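Local coordinates for protein subtilase cytotoxin subunit A (Escherichia coli, PDB 2IY9) that cleaves the host endoplasmic reticulum chaperone BiP at a single hinge site as the serine protease subunit of an AB5 toxin, causing ER stress and cell death, at residues E144-I149 against D174-A179; A179-D184 against S269-A274; R217-A222 against N245-A250. All blocks are in the same frame, centred on the assembly; numbering follows the deposited sequence.

Contact 1. Residues E144-I149 against D174-A179; sequences EKIINI and DRLIVA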
# COMPACT_ATOMS: atom_id res chain seq x y z
N GLU A 144 10.40 -3.02 -7.40
CA GLU A 144 8.96 -3.00 -7.73
C GLU A 144 8.27 -4.36 -7.50
O GLU A 144 7.32 -4.74 -8.22
CB GLU A 144 8.72 -2.44 -9.14
CG GLU A 144 9.32 -1.05 -9.35
CD GLU A 144 8.70 -0.31 -10.51
OE1 GLU A 144 9.38 -0.13 -11.54
OE2 GLU A 144 7.53 0.12 -10.40
N LYS A 145 8.75 -5.08 -6.50
CA LYS A 145 8.11 -6.30 -6.02
C LYS A 145 6.86 -5.94 -5.22
O LYS A 145 5.81 -6.62 -5.30
CB LYS A 145 9.09 -7.06 -5.11
CG LYS A 145 8.68 -8.49 -4.79
CD LYS A 145 9.68 -9.13 -3.84
CE LYS A 145 9.43 -10.62 -3.63
NZ LYS A 145 9.66 -11.43 -4.88
N ILE A 146 7.00 -4.89 -4.41
CA ILE A 146 5.90 -4.37 -3.63
C ILE A 146 5.32 -3.17 -4.36
O ILE A 146 6.02 -2.18 -4.56
CB ILE A 146 6.33 -3.96 -2.20
CG1 ILE A 146 7.03 -5.12 -1.46
CG2 ILE A 146 5.11 -3.43 -1.42
CD1 ILE A 146 6.32 -6.50 -1.58
N ILE A 147 4.05 -3.30 -4.74
CA ILE A 147 3.35 -2.30 -5.53
C ILE A 147 2.25 -1.62 -4.70
O ILE A 147 1.25 -2.25 -4.33
CB ILE A 147 2.72 -2.95 -6.80
CG1 ILE A 147 3.80 -3.67 -7.64
CG2 ILE A 147 2.00 -1.90 -7.66
CD1 ILE A 147 3.21 -4.66 -8.64
N ASN A 148 2.44 -0.33 -4.42
CA ASN A 148 1.52 0.43 -3.58
C ASN A 148 0.45 1.13 -4.40
O ASN A 148 0.75 1.97 -5.27
CB ASN A 148 2.28 1.46 -2.76
CG ASN A 148 1.38 2.18 -1.77
OD1 ASN A 148 0.78 3.24 -2.07
ND2 ASN A 148 1.25 1.61 -0.59
N ILE A 149 -0.80 0.77 -4.12
CA ILE A 149 -1.94 1.39 -4.77
C ILE A 149 -2.87 1.97 -3.69
O ILE A 149 -3.84 1.33 -3.27
CB ILE A 149 -2.65 0.40 -5.72
CG1 ILE A 149 -1.60 -0.29 -6.62
CG2 ILE A 149 -3.76 1.12 -6.52
CD1 ILE A 149 -2.12 -0.98 -7.87
N ASP A 174 5.41 -13.56 -7.89
CA ASP A 174 6.62 -12.75 -7.74
C ASP A 174 6.36 -11.39 -7.10
O ASP A 174 7.21 -10.87 -6.37
CB ASP A 174 7.36 -12.59 -9.08
CG ASP A 174 6.45 -12.11 -10.22
OD1 ASP A 174 5.22 -11.97 -10.02
OD2 ASP A 174 7.00 -11.87 -11.32
N ARG A 175 5.19 -10.82 -7.35
CA ARG A 175 4.91 -9.45 -6.88
C ARG A 175 3.62 -9.36 -6.08
O ARG A 175 2.73 -10.21 -6.23
CB ARG A 175 4.85 -8.47 -8.06
CG ARG A 175 6.08 -8.53 -8.96
CD ARG A 175 6.03 -7.47 -10.07
NE ARG A 175 7.09 -7.72 -11.05
CZ ARG A 175 8.35 -7.32 -10.92
NH1 ARG A 175 8.73 -6.61 -9.86
NH2 ARG A 175 9.23 -7.60 -11.87
N LEU A 176 3.54 -8.33 -5.24
CA LEU A 176 2.37 -8.08 -4.42
C LEU A 176 1.80 -6.70 -4.67
O LEU A 176 2.54 -5.74 -4.86
CB LEU A 176 2.71 -8.18 -2.94
CG LEU A 176 2.99 -9.60 -2.44
CD1 LEU A 176 3.55 -9.51 -1.05
CD2 LEU A 176 1.72 -10.49 -2.53
N ILE A 177 0.48 -6.62 -4.66
CA ILE A 177 -0.21 -5.34 -4.76
C ILE A 177 -0.85 -5.03 -3.42
O ILE A 177 -1.67 -5.81 -2.91
CB ILE A 177 -1.25 -5.32 -5.87
CG1 ILE A 177 -0.55 -5.40 -7.24
CG2 ILE A 177 -2.10 -4.05 -5.80
CD1 ILE A 177 -1.50 -5.40 -8.39
N VAL A 178 -0.45 -3.90 -2.86
CA VAL A 178 -1.02 -3.43 -1.61
C VAL A 178 -2.03 -2.36 -1.98
O VAL A 178 -1.68 -1.31 -2.53
CB VAL A 178 0.08 -2.90 -0.66
CG1 VAL A 178 -0.50 -2.65 0.74
CG2 VAL A 178 1.23 -3.91 -0.58
N ALA A 179 -3.31 -2.66 -1.72
CA ALA A 179 -4.44 -1.88 -2.23
C ALA A 179 -5.37 -1.37 -1.13
O ALA A 179 -5.86 -2.15 -0.33
CB ALA A 179 -5.22 -2.72 -3.22
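Three main-chain carbonyls grip the ammonium of Lys-145. NZ lies 2.9 Å from Asp-174 O, which it meets in the carbonyl plane on a lone pair, and also bonds Pro-290 O and Ala-292 O. With CG swung opposite the backbone N (chi1 -167°), the methylene chain runs straight alongside the Asp-174 carbonyl and bends only at its last torsion, which turns NZ onto that oxygen. Arg-175 reaches back to the corner that precedes the first strand: its NH1 makes a weak bond of 2.9 Å to Glu-144 O and a further bond to Glu-143 O. The Glu-144 carboxylate turns elsewhere, to Arg-115 and Ser-49.

Beyond this polar end, 147-149 and 176-179 run side by side in parallel, neighbouring strands of the central sheet joined through helix 160-172 as a beta-alpha-beta crossover. Main-chain bonds pass back and forth between the two segments, from Leu-176 N to Lys-145 O at 2.8 Å through to Ile-149 N on Val-178 O.

One face of the sheet carries Ile-146, Leu-176, Asn-148 and Val-178 beneath helices 271-288 and 294-304. Here Ile-146 and Leu-176 point the same way, their CD1 methyls 4.1 Å apart, while Ile-146 CG2 meets Val-178 CG2 at 4.0 Å. ND2 of Asn-148 bonds Ser-279 OG and its OD1 bonds Ser-150 OG, the side chain lying about 5 Å from that of Asp-52 of the charge relay. On the other face Ile-177 CG1 packs against CD1 of Ile-147 and its CG2 against CD1 of Ile-149 at 3.7 Å, the side chains crossing at a slant, close to helix 125-134.

Contact 2. Residues A179-D184 against S269-A274; sequences AAVGND and SGTSEA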
# COMPACT_ATOMS: atom_id res chain seq x y z
N ALA A 179 -3.31 -2.66 -1.72
CA ALA A 179 -4.44 -1.88 -2.23
C ALA A 179 -5.37 -1.37 -1.13
O ALA A 179 -5.86 -2.15 -0.33
CB ALA A 179 -5.22 -2.72 -3.22
N ALA A 180 -5.60 -0.06 -1.12
CA ALA A 180 -6.54 0.57 -0.18
C ALA A 180 -7.96 0.10 -0.50
O ALA A 180 -8.32 0.01 -1.68
CB ALA A 180 -6.45 2.10 -0.28
N VAL A 181 -8.76 -0.17 0.54
CA VAL A 181 -10.16 -0.58 0.32
C VAL A 181 -11.07 0.62 0.08
O VAL A 181 -12.25 0.46 -0.26
CB VAL A 181 -10.71 -1.50 1.44
CG1 VAL A 181 -9.92 -2.81 1.48
CG2 VAL A 181 -10.70 -0.81 2.80
N GLY A 182 -10.53 1.82 0.28
CA GLY A 182 -11.27 3.06 -0.01
C GLY A 182 -11.91 3.70 1.20
O GLY A 182 -12.06 3.07 2.25
N ASN A 183 -12.28 4.97 1.05
CA ASN A 183 -12.87 5.72 2.16
C ASN A 183 -14.37 5.90 1.99
O ASN A 183 -14.90 5.68 0.90
CB ASN A 183 -12.20 7.08 2.30
CG ASN A 183 -10.72 6.98 2.67
OD1 ASN A 183 -10.25 5.94 3.12
ND2 ASN A 183 -10.00 8.07 2.50
N ASP A 184 -15.02 6.31 3.09
CA ASP A 184 -16.44 6.72 3.23
C ASP A 184 -17.20 5.87 4.25
O ASP A 184 -18.39 6.10 4.50
CB ASP A 184 -17.20 6.85 1.90
CG ASP A 184 -17.54 5.50 1.26
OD1 ASP A 184 -17.37 4.44 1.90
OD2 ASP A 184 -17.96 5.51 0.09
N SER A 269 -6.26 11.27 7.31
CA SER A 269 -6.80 10.03 7.84
C SER A 269 -7.42 9.28 6.67
O SER A 269 -7.99 9.90 5.75
CB SER A 269 -7.86 10.32 8.91
OG SER A 269 -7.27 10.95 10.04
N GLY A 270 -7.29 7.96 6.70
CA GLY A 270 -7.97 7.10 5.75
C GLY A 270 -7.14 5.93 5.27
O GLY A 270 -6.03 5.68 5.76
N THR A 271 -7.69 5.21 4.30
CA THR A 271 -7.07 3.98 3.82
C THR A 271 -5.86 4.19 2.90
O THR A 271 -5.05 3.28 2.75
CB THR A 271 -8.10 3.08 3.09
OG1 THR A 271 -8.65 3.79 1.98
CG2 THR A 271 -9.22 2.65 4.05
N SER A 272 -5.73 5.37 2.29
CA SER A 272 -4.54 5.66 1.47
C SER A 272 -3.29 5.59 2.35
O SER A 272 -2.31 4.91 2.02
CB SER A 272 -4.65 7.05 0.82
OG SER A 272 -5.70 7.09 -0.13
N GLU A 273 -3.35 6.29 3.48
CA GLU A 273 -2.24 6.34 4.43
C GLU A 273 -1.92 4.95 5.02
O GLU A 273 -0.75 4.57 5.13
CB GLU A 273 -2.57 7.31 5.57
CG GLU A 273 -2.64 8.78 5.15
CD GLU A 273 -3.95 9.21 4.51
OE1 GLU A 273 -4.90 8.39 4.36
OE2 GLU A 273 -4.04 10.40 4.13
N ALA A 274 -2.98 4.23 5.39
CA ALA A 274 -2.85 2.87 5.94
C ALA A 274 -2.17 1.94 4.94
O ALA A 274 -1.30 1.16 5.31
CB ALA A 274 -4.23 2.32 6.33
O HOH W 1 -7.03 8.02 2.67
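The flat carboxamide of Asn-183 is met at its edge and obliquely from both faces by the start of helix 271-288. Thr-271 N lies in its plane on a lone pair of OD1, at 2.9 Å and with an almost straight N-H (173°). Thr-271 OG1 donates to the same OD1, also at 2.9 Å, but from 45° out of the plane; Gly-270 CA, at the N-cap, stands obliquely off the other face, 3.7 Å from OD1. The two donors can share one oxygen because the threonine holds OG1 between its own backbone N and carbonyl carbon (chi1 59°), which lets its hydroxyl and main-chain N-H converge on OD1 from different directions. Together they fix the rotation of the carboxamide and leave ND2 placed to bond a water beside Ser-272.

There ND2 and Ser-272 N each give a hydrogen to one water, 3.0 Å away from either, and the water donates to Glu-273 OE1. Two N-H groups converging on one point beside the charge-relay serine are consistent with the oxyanion hole of subtilases, with the water probably standing where the substrate's carbonyl oxygen would lie. Thr-271 is thus a second-shell residue that positions the asparagine.

Its OG1 also receives a weak bond from Gly-182 N, and its CG2 meets Val-181 CG2 at 4.0 Å. Ala-180 CB rests against Thr-271 O and OG1 from the strand end.

The loop leaving strand 176-180 crosses the first turn of helix 271-288, with Thr-271 packed on Ala-220 and Ala-274 on Val-218 of strand 215-221, and helix 84-98 bringing His-89 against Ser-272.

Contact 3. Residues R217-A222 against N245-A250; sequences RVAALA and NWVDIA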
# COMPACT_ATOMS: atom_id res chain seq x y z
N ARG A 217 -5.42 -6.26 0.80
CA ARG A 217 -6.44 -5.21 0.90
C ARG A 217 -6.40 -4.62 2.29
O ARG A 217 -6.54 -5.33 3.27
CB ARG A 217 -7.84 -5.81 0.65
CG ARG A 217 -8.01 -6.45 -0.73
CD ARG A 217 -9.06 -7.58 -0.73
NE ARG A 217 -9.02 -8.27 -2.03
CZ ARG A 217 -8.21 -9.28 -2.30
NH1 ARG A 217 -7.40 -9.76 -1.35
NH2 ARG A 217 -8.22 -9.84 -3.51
N VAL A 218 -6.20 -3.31 2.36
CA VAL A 218 -5.87 -2.65 3.62
C VAL A 218 -6.98 -1.68 4.08
O VAL A 218 -7.40 -0.80 3.32
CB VAL A 218 -4.51 -1.90 3.51
CG1 VAL A 218 -4.17 -1.16 4.82
CG2 VAL A 218 -3.36 -2.88 3.15
N ALA A 219 -7.45 -1.86 5.32
CA ALA A 219 -8.35 -0.91 5.99
C ALA A 219 -7.60 -0.02 7.00
O ALA A 219 -6.49 -0.35 7.41
CB ALA A 219 -9.47 -1.66 6.70
N ALA A 220 -8.25 1.07 7.43
CA ALA A 220 -7.59 2.10 8.25
C ALA A 220 -8.09 2.12 9.69
O ALA A 220 -9.30 2.10 9.95
CB ALA A 220 -7.79 3.47 7.63
N LEU A 221 -7.14 2.14 10.62
CA LEU A 221 -7.44 2.13 12.06
C LEU A 221 -7.35 3.52 12.66
O LEU A 221 -6.53 4.34 12.23
CB LEU A 221 -6.44 1.23 12.80
CG LEU A 221 -6.50 -0.26 12.47
CD1 LEU A 221 -5.28 -0.98 13.04
CD2 LEU A 221 -7.82 -0.88 12.97
N ALA A 222 -8.18 3.75 13.67
CA ALA A 222 -8.07 4.93 14.52
C ALA A 222 -6.78 4.86 15.34
O ALA A 222 -6.22 3.79 15.55
CB ALA A 222 -9.28 5.02 15.45
N ASN A 245 -13.88 -10.73 4.50
CA ASN A 245 -13.68 -11.30 3.15
C ASN A 245 -13.42 -10.27 2.03
O ASN A 245 -13.21 -10.65 0.87
CB ASN A 245 -14.82 -12.25 2.76
CG ASN A 245 -14.34 -13.42 1.91
OD1 ASN A 245 -15.04 -13.85 0.99
ND2 ASN A 245 -13.15 -13.93 2.21
N TRP A 246 -13.43 -8.98 2.38
CA TRP A 246 -13.09 -7.91 1.44
C TRP A 246 -11.92 -7.03 1.93
O TRP A 246 -11.53 -6.08 1.25
CB TRP A 246 -14.31 -7.03 1.15
CG TRP A 246 -15.42 -7.77 0.48
CD1 TRP A 246 -16.39 -8.53 1.07
CD2 TRP A 246 -15.67 -7.82 -0.93
NE1 TRP A 246 -17.24 -9.05 0.12
CE2 TRP A 246 -16.82 -8.64 -1.12
CE3 TRP A 246 -15.03 -7.27 -2.05
CZ2 TRP A 246 -17.34 -8.91 -2.39
CZ3 TRP A 246 -15.56 -7.54 -3.32
CH2 TRP A 246 -16.71 -8.35 -3.47
N VAL A 247 -11.38 -7.37 3.10
CA VAL A 247 -10.26 -6.64 3.71
C VAL A 247 -9.33 -7.69 4.32
O VAL A 247 -9.77 -8.54 5.10
CB VAL A 247 -10.76 -5.67 4.83
CG1 VAL A 247 -9.58 -4.96 5.51
CG2 VAL A 247 -11.79 -4.64 4.28
N ASP A 248 -8.04 -7.62 3.98
CA ASP A 248 -7.05 -8.60 4.48
C ASP A 248 -6.41 -8.21 5.82
O ASP A 248 -6.10 -9.08 6.65
CB ASP A 248 -5.96 -8.85 3.43
CG ASP A 248 -6.52 -9.46 2.16
OD1 ASP A 248 -7.06 -10.59 2.22
OD2 ASP A 248 -6.44 -8.81 1.10
N ILE A 249 -6.20 -6.91 6.01
CA ILE A 249 -5.47 -6.39 7.17
C ILE A 249 -5.88 -4.94 7.42
O ILE A 249 -6.25 -4.21 6.48
CB ILE A 249 -3.92 -6.48 6.96
CG1 ILE A 249 -3.16 -6.37 8.29
CG2 ILE A 249 -3.43 -5.44 5.93
CD1 ILE A 249 -1.68 -6.74 8.19
N ALA A 250 -5.81 -4.53 8.68
CA ALA A 250 -5.99 -3.13 9.03
C ALA A 250 -4.68 -2.57 9.57
O ALA A 250 -3.89 -3.26 10.23
CB ALA A 250 -7.13 -2.96 10.04
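Arg-217 and Asp-248 form the tight end of this contact, where a single carboxylate oxygen is held twice by one residue. Asp-248 OD2 accepts Arg-217 N on its anti lone pair, at 2.8 Å. Its syn lone pair takes Arg-217 NH1 in a salt bridge of the same 2.8 Å length. The oxygen lies near the guanidinium plane, at its edge, but the two flat groups are turned 66° against each other, so they meet through one oxygen rather than as a paired fork. CG of Arg-217 stands opposite its carbonyl carbon and beside the backbone N (chi1 -60°), and the extended chain runs past OD2 until NH1 reaches the same oxygen as N. The remaining guanidinium nitrogens are engaged too: NH2 with Asp-213 and Tyr-202 O, NE with Ala-200 O.

The main chain is held here as well. Arg-217 O accepts from both Asp-248 N (2.8 Å) and Ile-249 N (3.2 Å), two consecutive amides on one carbonyl, and here the pairing slips by one residue. Past the slip, Ala-219 N bonds Ile-249 O at 2.9 Å. Ala-219 CB fits close to Val-247 CG1, 3.5 Å away, and Leu-221 CD2 covers Ala-250 CB. On the face toward helix 271-288, Val-218 CG2 and Ile-249 CG2 touch at 3.8 Å.

Looser packing begins at Trp-246, whose side chain leaves the backbone pointing away from 217-222; its indole stacks on His-203 and makes a cation-pi contact with Arg-196. Its carbonyl O still touches Arg-217 CD, but the residue is partly exposed, and Asn-245 beyond it is exposed to solvent. Strand 249-252 pairs in parallel with 215-221, although no helix lies between them in the chain, at one edge of the seven-stranded parallel sheet of the subtilase alpha/beta fold.

In the fold
All three contacts are mostly buried and reach the central parallel sheet, yet they differ with position. Contact 1, the nearest to the chain's centre, pairs two inner strands through regular main-chain bonds and aliphatic side chains, with charged side chains gripping carbonyls at one end. Contact 3 pairs the next two strands at the sheet's edge; it adds a salt bridge and fades toward solvent. Contact 2 instead sets the loop that follows strand 176-180 on the start of helix 271-288, and its chemistry is polar and consistent with an oxyanion site. Contacts 1 and 2 share Ala-179, whose O probably bonds Val-218 N of contact 3, and the loop closed by contact 2 encloses contact 3.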